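Local atomic coordinates of bifunctional endo-1,4-beta-xylanase A (Neocallimastix patriciarum, PDB entry 2VG9), a protein that probably hydrolyses internal beta-1,4-xylosidic bonds in xylan, as a glycoside hydrolase family 11 endo-xylanase with a beta jelly roll fold. Residues 79-84 against 166-171; 130-135 against 174-179; 112-117 against 135-140; 45-50 against 83-88. All coordinates share one frame; numbering follows the deposited sequence.

Contact 1 of 4, residues 79-84 against 166-171; sequences ATYKQT and KRTSGH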
loop_
_atom_site.group_PDB
_atom_site.type_symbol
_atom_site.label_atom_id
_atom_site.label_comp_id
_atom_site.label_asym_id
_atom_site.label_seq_id
_atom_site.Cartn_x
_atom_site.Cartn_y
_atom_site.Cartn_z
ATOM N N ALA A 79 11.789 -7.608 -4.362
ATOM C CA ALA A 79 11.489 -6.799 -5.547
ATOM C C ALA A 79 12.730 -6.061 -6.073
ATOM O O ALA A 79 13.677 -5.817 -5.335
ATOM C CB ALA A 79 10.386 -5.771 -5.238
ATOM N N THR A 80 12.696 -5.712 -7.357
ATOM C CA THR A 80 13.500 -4.609 -7.890
ATOM C C THR A 80 12.487 -3.502 -8.180
ATOM O O THR A 80 11.348 -3.769 -8.552
ATOM C CB THR A 80 14.301 -4.992 -9.168
ATOM O OG1 THR A 80 13.409 -5.538 -10.126
ATOM C CG2 THR A 80 15.348 -6.057 -8.855
ATOM N N TYR A 81 12.874 -2.271 -7.902
ATOM C CA TYR A 81 11.970 -1.140 -7.992
ATOM C C TYR A 81 12.825 0.067 -8.366
ATOM O O TYR A 81 13.863 0.301 -7.756
ATOM C CB TYR A 81 11.236 -0.959 -6.658
ATOM C CG TYR A 81 10.749 0.422 -6.346
ATOM C CD1 TYR A 81 9.814 1.074 -7.158
ATOM C CD2 TYR A 81 11.193 1.074 -5.202
ATOM C CE1 TYR A 81 9.346 2.361 -6.822
ATOM C CE2 TYR A 81 10.738 2.346 -4.866
ATOM C CZ TYR A 81 9.837 2.984 -5.678
ATOM O OH TYR A 81 9.418 4.233 -5.320
ATOM N N LYS A 82 12.391 0.791 -9.393
ATOM C CA LYS A 82 13.163 1.862 -9.978
ATOM C C LYS A 82 12.164 2.916 -10.492
ATOM O O LYS A 82 11.150 2.561 -11.102
ATOM C CB LYS A 82 13.982 1.279 -11.143
ATOM C CG LYS A 82 14.954 2.211 -11.849
ATOM C CD LYS A 82 15.961 1.414 -12.742
ATOM C CE LYS A 82 17.054 0.643 -11.894
ATOM N NZ LYS A 82 18.202 -0.039 -12.712
ATOM N N GLN A 83 12.457 4.190 -10.242
ATOM C CA GLN A 83 11.769 5.281 -10.899
ATOM C C GLN A 83 12.638 5.782 -12.067
ATOM O O GLN A 83 13.828 6.097 -11.893
ATOM C CB GLN A 83 11.428 6.386 -9.899
ATOM C CG GLN A 83 10.549 7.456 -10.453
ATOM C CD GLN A 83 10.103 8.412 -9.404
ATOM O OE1 GLN A 83 9.116 8.174 -8.698
ATOM N NE2 GLN A 83 10.820 9.522 -9.290
ATOM N N THR A 84 12.070 5.863 -13.258
ATOM C CA THR A 84 12.901 6.204 -14.421
ATOM C C THR A 84 12.655 7.601 -15.019
ATOM O O THR A 84 13.487 8.121 -15.814
ATOM C CB THR A 84 12.773 5.141 -15.508
ATOM O OG1 THR A 84 11.408 5.077 -15.913
ATOM C CG2 THR A 84 13.207 3.799 -14.996
ATOM N N LYS A 166 15.803 2.767 3.306
ATOM C CA LYS A 166 15.066 2.201 2.184
ATOM C C LYS A 166 15.538 0.797 1.809
ATOM O O LYS A 166 16.745 0.510 1.778
ATOM C CB LYS A 166 15.223 3.090 0.963
ATOM C CG LYS A 166 14.480 4.400 1.035
ATOM C CD LYS A 166 15.014 5.320 -0.071
ATOM C CE LYS A 166 14.357 6.711 -0.007
ATOM N NZ LYS A 166 14.681 7.497 -1.241
ATOM N N ARG A 167 14.600 -0.075 1.461
ATOM C CA ARG A 167 14.987 -1.370 0.964
ATOM C C ARG A 167 13.928 -1.910 0.001
ATOM O O ARG A 167 12.839 -1.342 -0.096
ATOM C CB ARG A 167 15.205 -2.314 2.142
ATOM C CG ARG A 167 13.938 -2.623 2.897
ATOM C CD ARG A 167 14.162 -3.686 3.962
ATOM N NE ARG A 167 12.890 -3.977 4.644
ATOM C CZ ARG A 167 12.709 -4.979 5.503
ATOM N NH1 ARG A 167 13.739 -5.771 5.833
ATOM N NH2 ARG A 167 11.510 -5.158 6.061
ATOM N N THR A 168 14.245 -2.990 -0.709
ATOM C CA THR A 168 13.277 -3.581 -1.660
ATOM C C THR A 168 13.119 -5.072 -1.452
ATOM O O THR A 168 12.578 -5.766 -2.320
ATOM C CB THR A 168 13.648 -3.318 -3.131
ATOM O OG1 THR A 168 14.882 -3.958 -3.424
ATOM C CG2 THR A 168 13.773 -1.820 -3.455
ATOM N N SER A 169 13.553 -5.571 -0.290
ATOM C CA SER A 169 13.210 -6.947 0.122
ATOM C C SER A 169 13.296 -7.122 1.627
ATOM O O SER A 169 14.057 -6.409 2.304
ATOM C CB SER A 169 14.104 -7.993 -0.582
ATOM O OG SER A 169 15.433 -7.862 -0.150
ATOM N N GLY A 170 12.538 -8.078 2.149
ATOM C CA GLY A 170 12.693 -8.423 3.538
ATOM C C GLY A 170 11.421 -8.902 4.194
ATOM O O GLY A 170 10.434 -9.122 3.520
ATOM N N HIS A 171 11.475 -9.075 5.512
ATOM C CA HIS A 171 10.329 -9.495 6.306
ATOM C C HIS A 171 9.691 -8.296 7.004
ATOM O O HIS A 171 10.404 -7.457 7.555
ATOM C CB HIS A 171 10.781 -10.464 7.385
ATOM C CG HIS A 171 9.675 -10.838 8.317
ATOM N ND1 HIS A 171 9.445 -10.168 9.501
ATOM C CD2 HIS A 171 8.677 -11.744 8.190
ATOM C CE1 HIS A 171 8.377 -10.683 10.090
ATOM N NE2 HIS A 171 7.890 -11.630 9.310
#

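Contact 2 of 4, residues 130-135 against 174-179; sequences VTIDGA and VSDHFK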
loop_
_atom_site.group_PDB
_atom_site.type_symbol
_atom_site.label_atom_id
_atom_site.label_comp_id
_atom_site.label_asym_id
_atom_site.label_seq_id
_atom_site.Cartn_x
_atom_site.Cartn_y
_atom_site.Cartn_z
ATOM N N VAL A 130 9.968 4.525 15.859
ATOM C CA VAL A 130 9.769 3.274 16.560
ATOM C C VAL A 130 10.731 2.204 15.990
ATOM O O VAL A 130 11.294 2.377 14.916
ATOM C CB VAL A 130 8.287 2.807 16.483
ATOM C CG1 VAL A 130 7.333 3.823 17.166
ATOM C CG2 VAL A 130 7.868 2.536 15.020
ATOM N N THR A 131 10.942 1.123 16.730
ATOM C CA THR A 131 11.780 0.041 16.227
ATOM C C THR A 131 10.896 -1.156 15.939
ATOM O O THR A 131 10.252 -1.660 16.855
ATOM C CB THR A 131 12.908 -0.347 17.275
ATOM O OG1 THR A 131 13.713 0.799 17.559
ATOM C CG2 THR A 131 13.813 -1.456 16.722
ATOM N N ILE A 132 10.864 -1.611 14.683
ATOM C CA ILE A 132 10.065 -2.770 14.275
ATOM C C ILE A 132 10.957 -3.633 13.358
ATOM O O ILE A 132 11.643 -3.103 12.497
ATOM C CB ILE A 132 8.712 -2.378 13.547
ATOM C CG1 ILE A 132 7.776 -1.618 14.511
ATOM C CG2 ILE A 132 8.004 -3.618 13.018
ATOM C CD1 ILE A 132 6.657 -0.755 13.860
ATOM N N ASP A 133 10.954 -4.950 13.556
ATOM C CA ASP A 133 11.824 -5.833 12.769
ATOM C C ASP A 133 13.299 -5.373 12.783
ATOM O O ASP A 133 14.023 -5.511 11.792
ATOM C CB ASP A 133 11.289 -5.993 11.319
ATOM C CG ASP A 133 9.915 -6.639 11.275
ATOM O OD1 ASP A 133 9.721 -7.669 11.961
ATOM O OD2 ASP A 133 9.017 -6.113 10.586
ATOM N N GLY A 134 13.723 -4.795 13.914
ATOM C CA GLY A 134 15.087 -4.370 14.121
ATOM C C GLY A 134 15.452 -3.097 13.380
ATOM O O GLY A 134 16.642 -2.754 13.268
ATOM N N ALA A 135 14.437 -2.415 12.840
ATOM C CA ALA A 135 14.660 -1.259 11.991
ATOM C C ALA A 135 13.840 -0.067 12.463
ATOM O O ALA A 135 12.773 -0.232 13.091
ATOM C CB ALA A 135 14.303 -1.591 10.534
ATOM N N VAL A 174 3.750 -7.090 9.956
ATOM C CA VAL A 174 2.656 -6.159 9.746
ATOM C C VAL A 174 1.874 -5.939 11.068
ATOM O O VAL A 174 1.526 -4.801 11.412
ATOM C CB VAL A 174 1.719 -6.674 8.611
ATOM C CG1 VAL A 174 0.469 -5.819 8.492
ATOM C CG2 VAL A 174 2.487 -6.708 7.237
ATOM N N SER A 175 1.645 -7.012 11.830
ATOM C CA SER A 175 0.910 -6.893 13.100
ATOM C C SER A 175 1.622 -6.007 14.141
ATOM O O SER A 175 0.961 -5.445 15.010
ATOM C CB SER A 175 0.627 -8.300 13.691
ATOM O OG SER A 175 1.771 -9.153 13.616
ATOM N N ASP A 176 2.956 -5.893 14.065
ATOM C CA ASP A 176 3.750 -5.027 14.970
ATOM C C ASP A 176 3.545 -3.516 14.656
ATOM O O ASP A 176 3.510 -2.695 15.562
ATOM C CB ASP A 176 5.249 -5.375 14.900
ATOM C CG ASP A 176 5.638 -6.529 15.798
ATOM O OD1 ASP A 176 4.732 -7.137 16.426
ATOM O OD2 ASP A 176 6.865 -6.825 15.855
ATOM N N HIS A 177 3.408 -3.172 13.369
ATOM C CA HIS A 177 3.028 -1.829 12.935
ATOM C C HIS A 177 1.645 -1.503 13.455
ATOM O O HIS A 177 1.448 -0.431 14.020
ATOM C CB HIS A 177 3.091 -1.698 11.412
ATOM C CG HIS A 177 4.496 -1.687 10.879
ATOM N ND1 HIS A 177 5.189 -2.843 10.568
ATOM C CD2 HIS A 177 5.355 -0.669 10.662
ATOM C CE1 HIS A 177 6.406 -2.529 10.152
ATOM N NE2 HIS A 177 6.532 -1.221 10.210
ATOM N N PHE A 178 0.693 -2.433 13.314
ATOM C CA PHE A 178 -0.674 -2.170 13.850
ATOM C C PHE A 178 -0.615 -1.900 15.360
ATOM O O PHE A 178 -1.305 -0.994 15.855
ATOM C CB PHE A 178 -1.664 -3.319 13.562
ATOM C CG PHE A 178 -1.880 -3.625 12.083
ATOM C CD1 PHE A 178 -1.446 -2.739 11.085
ATOM C CD2 PHE A 178 -2.561 -4.795 11.700
ATOM C CE1 PHE A 178 -1.657 -3.031 9.707
ATOM C CE2 PHE A 178 -2.786 -5.088 10.351
ATOM C CZ PHE A 178 -2.358 -4.191 9.358
ATOM N N LYS A 179 0.186 -2.683 16.084
ATOM C CA LYS A 179 0.330 -2.547 17.558
ATOM C C LYS A 179 0.908 -1.191 17.941
ATOM O O LYS A 179 0.394 -0.522 18.847
ATOM C CB LYS A 179 1.241 -3.631 18.141
ATOM C CG LYS A 179 0.572 -4.970 18.407
ATOM C CD LYS A 179 1.616 -5.981 18.962
ATOM C CE LYS A 179 1.363 -7.404 18.421
ATOM N NZ LYS A 179 1.804 -8.492 19.384
HETATM O O HOH W 1 9.240 -6.101 15.600
#

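Contact 3 of 4, residues 112-117 against 135-140; sequences YYIIED and AQYKIF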
loop_
_atom_site.group_PDB
_atom_site.type_symbol
_atom_site.label_atom_id
_atom_site.label_comp_id
_atom_site.label_asym_id
_atom_site.label_seq_id
_atom_site.Cartn_x
_atom_site.Cartn_y
_atom_site.Cartn_z
ATOM N N TYR A 112 -3.865 2.730 5.315
ATOM C CA TYR A 112 -2.561 2.643 5.984
ATOM C C TYR A 112 -1.448 2.273 4.972
ATOM O O TYR A 112 -1.712 1.641 3.928
ATOM C CB TYR A 112 -2.620 1.656 7.171
ATOM C CG TYR A 112 -2.709 0.186 6.767
ATOM C CD1 TYR A 112 -1.556 -0.501 6.331
ATOM C CD2 TYR A 112 -3.930 -0.516 6.812
ATOM C CE1 TYR A 112 -1.595 -1.842 5.946
ATOM C CE2 TYR A 112 -3.993 -1.925 6.449
ATOM C CZ TYR A 112 -2.803 -2.554 6.009
ATOM O OH TYR A 112 -2.754 -3.878 5.638
ATOM N N TYR A 113 -0.233 2.729 5.272
ATOM C CA TYR A 113 0.941 2.563 4.428
ATOM C C TYR A 113 2.116 2.169 5.313
ATOM O O TYR A 113 2.420 2.834 6.320
ATOM C CB TYR A 113 1.317 3.874 3.741
ATOM C CG TYR A 113 0.266 4.439 2.851
ATOM C CD1 TYR A 113 0.310 4.257 1.469
ATOM C CD2 TYR A 113 -0.762 5.207 3.390
ATOM C CE1 TYR A 113 -0.691 4.794 0.651
ATOM C CE2 TYR A 113 -1.745 5.731 2.604
ATOM C CZ TYR A 113 -1.709 5.533 1.245
ATOM O OH TYR A 113 -2.720 6.105 0.510
ATOM N N ILE A 114 2.792 1.094 4.945
ATOM C CA ILE A 114 4.066 0.809 5.575
ATOM C C ILE A 114 5.084 0.937 4.452
ATOM O O ILE A 114 5.218 0.032 3.612
ATOM C CB ILE A 114 4.111 -0.597 6.228
ATOM C CG1 ILE A 114 3.039 -0.706 7.334
ATOM C CG2 ILE A 114 5.496 -0.878 6.822
ATOM C CD1 ILE A 114 2.751 -2.144 7.714
ATOM N N ILE A 115 5.767 2.086 4.416
ATOM C CA ILE A 115 6.542 2.434 3.225
ATOM C C ILE A 115 7.975 1.982 3.376
ATOM O O ILE A 115 8.708 2.485 4.230
ATOM C CB ILE A 115 6.465 3.947 2.892
ATOM C CG1 ILE A 115 5.000 4.411 2.856
ATOM C CG2 ILE A 115 7.220 4.263 1.599
ATOM C CD1 ILE A 115 4.800 5.905 2.533
ATOM N N GLU A 116 8.351 1.042 2.506
ATOM C CA GLU A 116 9.665 0.402 2.495
ATOM C C GLU A 116 10.697 1.132 1.644
ATOM O O GLU A 116 11.894 1.114 1.947
ATOM C CB GLU A 116 9.509 -1.040 1.992
ATOM C CG GLU A 116 8.659 -1.870 2.915
ATOM C CD GLU A 116 9.428 -2.230 4.208
ATOM O OE1 GLU A 116 10.278 -3.160 4.167
ATOM O OE2 GLU A 116 9.190 -1.570 5.246
ATOM N N ASP A 117 10.229 1.770 0.584
ATOM C CA ASP A 117 11.091 2.472 -0.354
ATOM C C ASP A 117 10.203 3.490 -1.073
ATOM O O ASP A 117 8.951 3.334 -1.130
ATOM C CB ASP A 117 11.735 1.483 -1.352
ATOM C CG ASP A 117 13.011 2.036 -2.028
ATOM O OD1 ASP A 117 13.390 3.194 -1.830
ATOM O OD2 ASP A 117 13.642 1.292 -2.793
ATOM N N ALA A 135 14.437 -2.415 12.840
ATOM C CA ALA A 135 14.660 -1.259 11.991
ATOM C C ALA A 135 13.840 -0.067 12.463
ATOM O O ALA A 135 12.773 -0.232 13.091
ATOM C CB ALA A 135 14.303 -1.591 10.534
ATOM N N GLN A 136 14.325 1.125 12.114
ATOM C CA GLN A 136 13.681 2.380 12.460
ATOM C C GLN A 136 12.597 2.782 11.450
ATOM O O GLN A 136 12.837 2.764 10.222
ATOM C CB GLN A 136 14.722 3.507 12.585
ATOM C CG GLN A 136 15.748 3.288 13.718
ATOM C CD GLN A 136 15.083 2.933 15.090
ATOM O OE1 GLN A 136 15.143 1.782 15.561
ATOM N NE2 GLN A 136 14.430 3.923 15.702
ATOM N N TYR A 137 11.406 3.091 11.987
ATOM C CA TYR A 137 10.288 3.579 11.191
ATOM C C TYR A 137 9.780 4.800 11.935
ATOM O O TYR A 137 9.777 4.826 13.167
ATOM C CB TYR A 137 9.141 2.559 11.112
ATOM C CG TYR A 137 9.389 1.377 10.197
ATOM C CD1 TYR A 137 8.842 1.340 8.905
ATOM C CD2 TYR A 137 10.180 0.297 10.613
ATOM C CE1 TYR A 137 9.049 0.227 8.080
ATOM C CE2 TYR A 137 10.421 -0.800 9.755
ATOM C CZ TYR A 137 9.866 -0.826 8.513
ATOM O OH TYR A 137 10.090 -1.911 7.660
ATOM N N LYS A 138 9.339 5.793 11.180
ATOM C CA LYS A 138 8.651 6.949 11.714
ATOM C C LYS A 138 7.170 6.724 11.520
ATOM O O LYS A 138 6.709 6.451 10.387
ATOM C CB LYS A 138 9.068 8.170 10.915
ATOM C CG LYS A 138 8.400 9.450 11.387
ATOM C CD LYS A 138 8.893 10.659 10.621
ATOM C CE LYS A 138 8.225 11.914 11.205
ATOM N NZ LYS A 138 8.872 13.131 10.677
ATOM N N ILE A 139 6.414 6.862 12.605
ATOM C CA ILE A 139 4.981 6.724 12.535
ATOM C C ILE A 139 4.260 8.072 12.717
ATOM O O ILE A 139 4.675 8.944 13.530
ATOM C CB ILE A 139 4.465 5.636 13.492
ATOM C CG1 ILE A 139 4.670 6.041 14.970
ATOM C CG2 ILE A 139 5.130 4.261 13.164
ATOM C CD1 ILE A 139 3.979 5.128 16.024
ATOM N N PHE A 140 3.197 8.253 11.945
ATOM C CA PHE A 140 2.385 9.447 12.043
ATOM C C PHE A 140 1.063 9.164 11.380
ATOM O O PHE A 140 0.932 8.203 10.586
ATOM C CB PHE A 140 3.077 10.684 11.401
ATOM C CG PHE A 140 3.542 10.465 9.972
ATOM C CD1 PHE A 140 2.703 10.778 8.897
ATOM C CD2 PHE A 140 4.800 9.929 9.704
ATOM C CE1 PHE A 140 3.109 10.581 7.572
ATOM C CE2 PHE A 140 5.222 9.709 8.352
ATOM C CZ PHE A 140 4.377 10.029 7.292
#

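Contact 4 of 4, residues 45-50 against 83-88; sequences NAAVNR and QTASAS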
loop_
_atom_site.group_PDB
_atom_site.type_symbol
_atom_site.label_atom_id
_atom_site.label_comp_id
_atom_site.label_asym_id
_atom_site.label_seq_id
_atom_site.Cartn_x
_atom_site.Cartn_y
_atom_site.Cartn_z
ATOM N N ASN A 45 4.095 4.601 -17.057
ATOM C CA ASN A 45 4.576 5.871 -17.600
ATOM C C ASN A 45 3.488 6.844 -17.268
ATOM O O ASN A 45 2.448 6.836 -17.936
ATOM C CB ASN A 45 4.773 5.815 -19.134
ATOM C CG ASN A 45 6.000 5.023 -19.540
ATOM O OD1 ASN A 45 7.126 5.544 -19.523
ATOM N ND2 ASN A 45 5.796 3.753 -19.911
ATOM N N ALA A 46 3.694 7.644 -16.215
ATOM C CA ALA A 46 2.745 8.682 -15.816
ATOM C C ALA A 46 3.465 10.000 -15.505
ATOM O O ALA A 46 3.006 10.785 -14.674
ATOM C CB ALA A 46 1.901 8.230 -14.626
ATOM N N ALA A 47 4.604 10.225 -16.163
ATOM C CA ALA A 47 5.383 11.464 -15.980
ATOM C C ALA A 47 4.749 12.617 -16.777
ATOM O O ALA A 47 5.326 13.171 -17.728
ATOM C CB ALA A 47 6.861 11.245 -16.327
ATOM N N VAL A 48 3.530 12.929 -16.380
ATOM C CA VAL A 48 2.718 14.009 -16.944
ATOM C C VAL A 48 1.998 14.713 -15.784
ATOM O O VAL A 48 1.809 14.119 -14.706
ATOM C CB VAL A 48 1.674 13.450 -17.964
ATOM C CG1 VAL A 48 2.368 12.864 -19.218
ATOM C CG2 VAL A 48 0.718 12.422 -17.316
ATOM N N ASN A 49 1.611 15.981 -15.978
ATOM C CA ASN A 49 0.876 16.703 -14.970
ATOM C C ASN A 49 -0.281 15.865 -14.428
ATOM O O ASN A 49 -1.056 15.313 -15.203
ATOM C CB ASN A 49 0.324 18.037 -15.502
ATOM C CG ASN A 49 -0.376 18.837 -14.406
ATOM O OD1 ASN A 49 0.227 19.159 -13.392
ATOM N ND2 ASN A 49 -1.671 19.094 -14.576
ATOM N N ARG A 50 -0.384 15.779 -13.102
ATOM C CA ARG A 50 -1.384 14.965 -12.413
ATOM C C ARG A 50 -1.449 13.485 -12.817
ATOM O O ARG A 50 -2.436 12.795 -12.492
ATOM C CB ARG A 50 -2.777 15.623 -12.448
ATOM C CG ARG A 50 -2.792 16.996 -11.742
ATOM C CD ARG A 50 -4.187 17.452 -11.330
ATOM N NE ARG A 50 -4.746 16.677 -10.210
ATOM C CZ ARG A 50 -4.501 16.891 -8.914
ATOM N NH1 ARG A 50 -3.654 17.853 -8.518
ATOM N NH2 ARG A 50 -5.092 16.120 -8.004
ATOM N N GLN A 83 12.457 4.190 -10.242
ATOM C CA GLN A 83 11.769 5.281 -10.899
ATOM C C GLN A 83 12.638 5.782 -12.067
ATOM O O GLN A 83 13.828 6.097 -11.893
ATOM C CB GLN A 83 11.428 6.386 -9.899
ATOM C CG GLN A 83 10.549 7.456 -10.453
ATOM C CD GLN A 83 10.103 8.412 -9.404
ATOM O OE1 GLN A 83 9.116 8.174 -8.698
ATOM N NE2 GLN A 83 10.820 9.522 -9.290
ATOM N N THR A 84 12.070 5.863 -13.258
ATOM C CA THR A 84 12.901 6.204 -14.421
ATOM C C THR A 84 12.655 7.601 -15.019
ATOM O O THR A 84 13.487 8.121 -15.814
ATOM C CB THR A 84 12.773 5.141 -15.508
ATOM O OG1 THR A 84 11.408 5.077 -15.913
ATOM C CG2 THR A 84 13.207 3.799 -14.996
ATOM N N ALA A 85 11.528 8.200 -14.647
ATOM C CA ALA A 85 11.223 9.581 -15.005
ATOM C C ALA A 85 10.474 10.247 -13.856
ATOM O O ALA A 85 9.748 9.600 -13.116
ATOM C CB ALA A 85 10.390 9.674 -16.317
ATOM N N SER A 86 10.637 11.550 -13.721
ATOM C CA SER A 86 9.931 12.284 -12.680
ATOM C C SER A 86 9.610 13.690 -13.160
ATOM O O SER A 86 10.503 14.509 -13.334
ATOM C CB SER A 86 10.731 12.296 -11.370
ATOM O OG SER A 86 9.993 12.942 -10.349
ATOM N N ALA A 87 8.345 13.961 -13.443
ATOM C CA ALA A 87 7.952 15.338 -13.791
ATOM C C ALA A 87 7.528 16.035 -12.518
ATOM O O ALA A 87 6.322 16.211 -12.276
ATOM C CB ALA A 87 6.811 15.338 -14.813
ATOM N N SER A 88 8.498 16.426 -11.704
ATOM C CA SER A 88 8.220 16.797 -10.313
ATOM C C SER A 88 7.367 15.722 -9.636
ATOM O O SER A 88 6.345 16.013 -8.989
ATOM C CB SER A 88 7.512 18.162 -10.227
ATOM O OG SER A 88 8.429 19.173 -10.579
#

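Contact 1 of 4, residues 79-84 against 166-171
Ala-79 N donates to Thr-168 O across 2.9 Å, and the bond is bent at the hydrogen (136°). It is the one backbone hydrogen bond between residues 79-84 and 166-171. Ala-79 CB also comes up to the far end of this carbonyl, 3.6 Å from Thr-168 O. In return, Thr-168 CB packs 3.3 Å from Ala-79 O. Thr-168 holds OG1 between its own N and carbonyl carbon (chi1 64°), which puts CG2 anti to the carbonyl carbon, on the side of Tyr-81. That methyl lies 4.2 Å from Tyr-81 CB and meets the tyrosine ring at its edge, near the plane. Tyr-81 OH is hydrogen-bonded to Ser-91. Within 166-171, Arg-167 folds back along its own chain. Arg-167 NH2 gives a bond of 3.0 Å to His-171 O, which lies in the guanidinium plane. Gly-170 CA sits against one guanidinium face. Strand 169-173 is an edge strand of its antiparallel sheet in the jelly roll. Thr-168 bonds just before it begins, and the pairing with strand 73-86 goes on at Gly-170 with Tyr-77. The bond across the contact joins backbone atoms, and the Thr-168 methyl adds a small apolar touch at a partly exposed surface.

Contact 2 of 4, residues 130-135 against 174-179
Ile-132 CD1 lies over one face of the His-177 ring, 3.7 Å from the ring centroid and 20° off the normal. This is a CH-pi contact. Ile-132 CG2 lies above the same side, beyond the CE1 corner, 3.5 Å from His-177 CE1. Both branches reach it because CG1 stands beside the backbone N (chi1 -64°) while CG2 is anti to it. CG2 also slides past the helix side chain before the histidine, 3.8 Å from Asp-176 CB. Beside this apolar patch a water joins the segments: it accepts from Asp-133 N at 2.9 Å and donates to Asp-176 OD2. A type I' turn from Ile-132 to Ala-135 presents that amide. Thr-173 fixes the next shell, its OG1 hydrogen-bonded to Asp-133 OD1 and its O weakly bonded to His-177 ND1. The His-177 ring also packs edge-to-face with Tyr-137. Replacing the histidine by an alanine here would probably open a gap under Ile-132 CD1 and leave Tyr-137 without its ring partner. The beta hairpin of strands 128-132 and 135-145 thus rests on the first turns of helix 174-182, just after strand 169-173, with Ile-132 also touching Glu-180 of that helix.

Contact 3 of 4, residues 112-117 against 135-140
Tyr-137 reaches across to Ile-114 and Glu-116 from a backbone 8.8 Å away, measured between the CA atoms of Tyr-137 and Ile-114. Its CB points toward residues 112-117. The ring leaves it beside the backbone N (chi1 -75°), which carries the hydroxyl end to the other segment. Along the ring, CE1 is the first atom to touch. It meets the Ile-114 methyl obliquely, with CE1 3.9 Å from Ile-114 CG2, and Glu-116 OE2 comes within 3.4 Å of the same CE1. At the tip, Tyr-137 OH donates to Glu-116 OE2 over 2.6 Å. The strands are not direct neighbours: strand 153-163 lies between them, parallel to 110-115 and antiparallel to 135-145, so the tyrosine bridges over it. This is the face of the jelly-roll sheet that carries helix 174-182. Glu-116 forms a classic beta bulge with Asp-117 against strand 89-100. Its side chain is bent at chi2 (-74°), and the carboxylate lies at the ring edge, nearly coplanar with it (15°). OE2 receives the hydroxyl on its syn lone pair. A phenylalanine at this place is likely to leave Glu-116 OE2 without that donor and Arg-163 NH1 without the hydroxyl it bonds. Glu-116 OE1, the other oxygen, pairs with Arg-167 NE in a salt bridge and is hydrogen-bonded to Tyr-77 OH.

Contact 4 of 4, residues 45-50 against 83-88
Ala-47 sets its methyl against those of Ala-85 and Ala-87, from the centre of an inverse gamma turn. The turn is closed by Val-48 N, which donates to Ala-46 O at 2.8 Å. It lies in the loop that follows strand 40-45 and pushes the Ala-47 methyl out toward strand 73-86. Opposite, Thr-84 and Ala-85 form a classic beta bulge facing Ser-204. Strand 203-216 runs between 40-45 and 73-86 in the antiparallel sheet of the jelly roll. The contact forms at its end, where both Ala-47 and Ala-85 also touch Ser-204. Three methyls carry the packing, and they have no side-chain torsion between heavy atoms, so the backbone alone sets their aim. The CB atoms of Ala-85 and Ala-87 both point toward the loop, and that of Ala-47 points back at them. Ala-47 CB is 3.9 Å from Ala-85 CB and 4.4 Å from Ala-87 CB. Larger neighbours turn elsewhere. Val-48 points its CB away from 83-88, and its backbone N is what comes near, 4.4 Å from Ala-87 CB. Ser-86, between the two alanines, also points its CB away. Its OG is anti to the backbone N (chi1 -176°) and lies on the far side, hydrogen-bonded to Gly-89 N and Asp-120 OD2. The patch is small and at the surface, with the Ala-85 side chain about 8 Å from a bound cadmium ion. Ala-87 CB also rests against the turn's backbone, 3.9 Å from Ala-47 O.

Overall arrangement
From the N terminus, contact 4 closes first, bringing the loop after strand 40-45 to the end of strand 73-86. Contact 1 opens on that same strand, sharing Gln-83 and Thr-84 with contact 4, and closes at 166-171 on an edge strand of the sheet. Contact 3 is nested inside that long loop and ties strand 110-115 to 135-145. Contact 2 starts at 130-135, within the span of contact 3, and ends on helix 174-182, so it crosses both contact 3 and contact 1. Contacts 2 and 3 share Ala-135, their centres about 9 Å apart. Contacts 2 and 4 lie on opposite sides of the chain's centre, their centres about 32 Å apart.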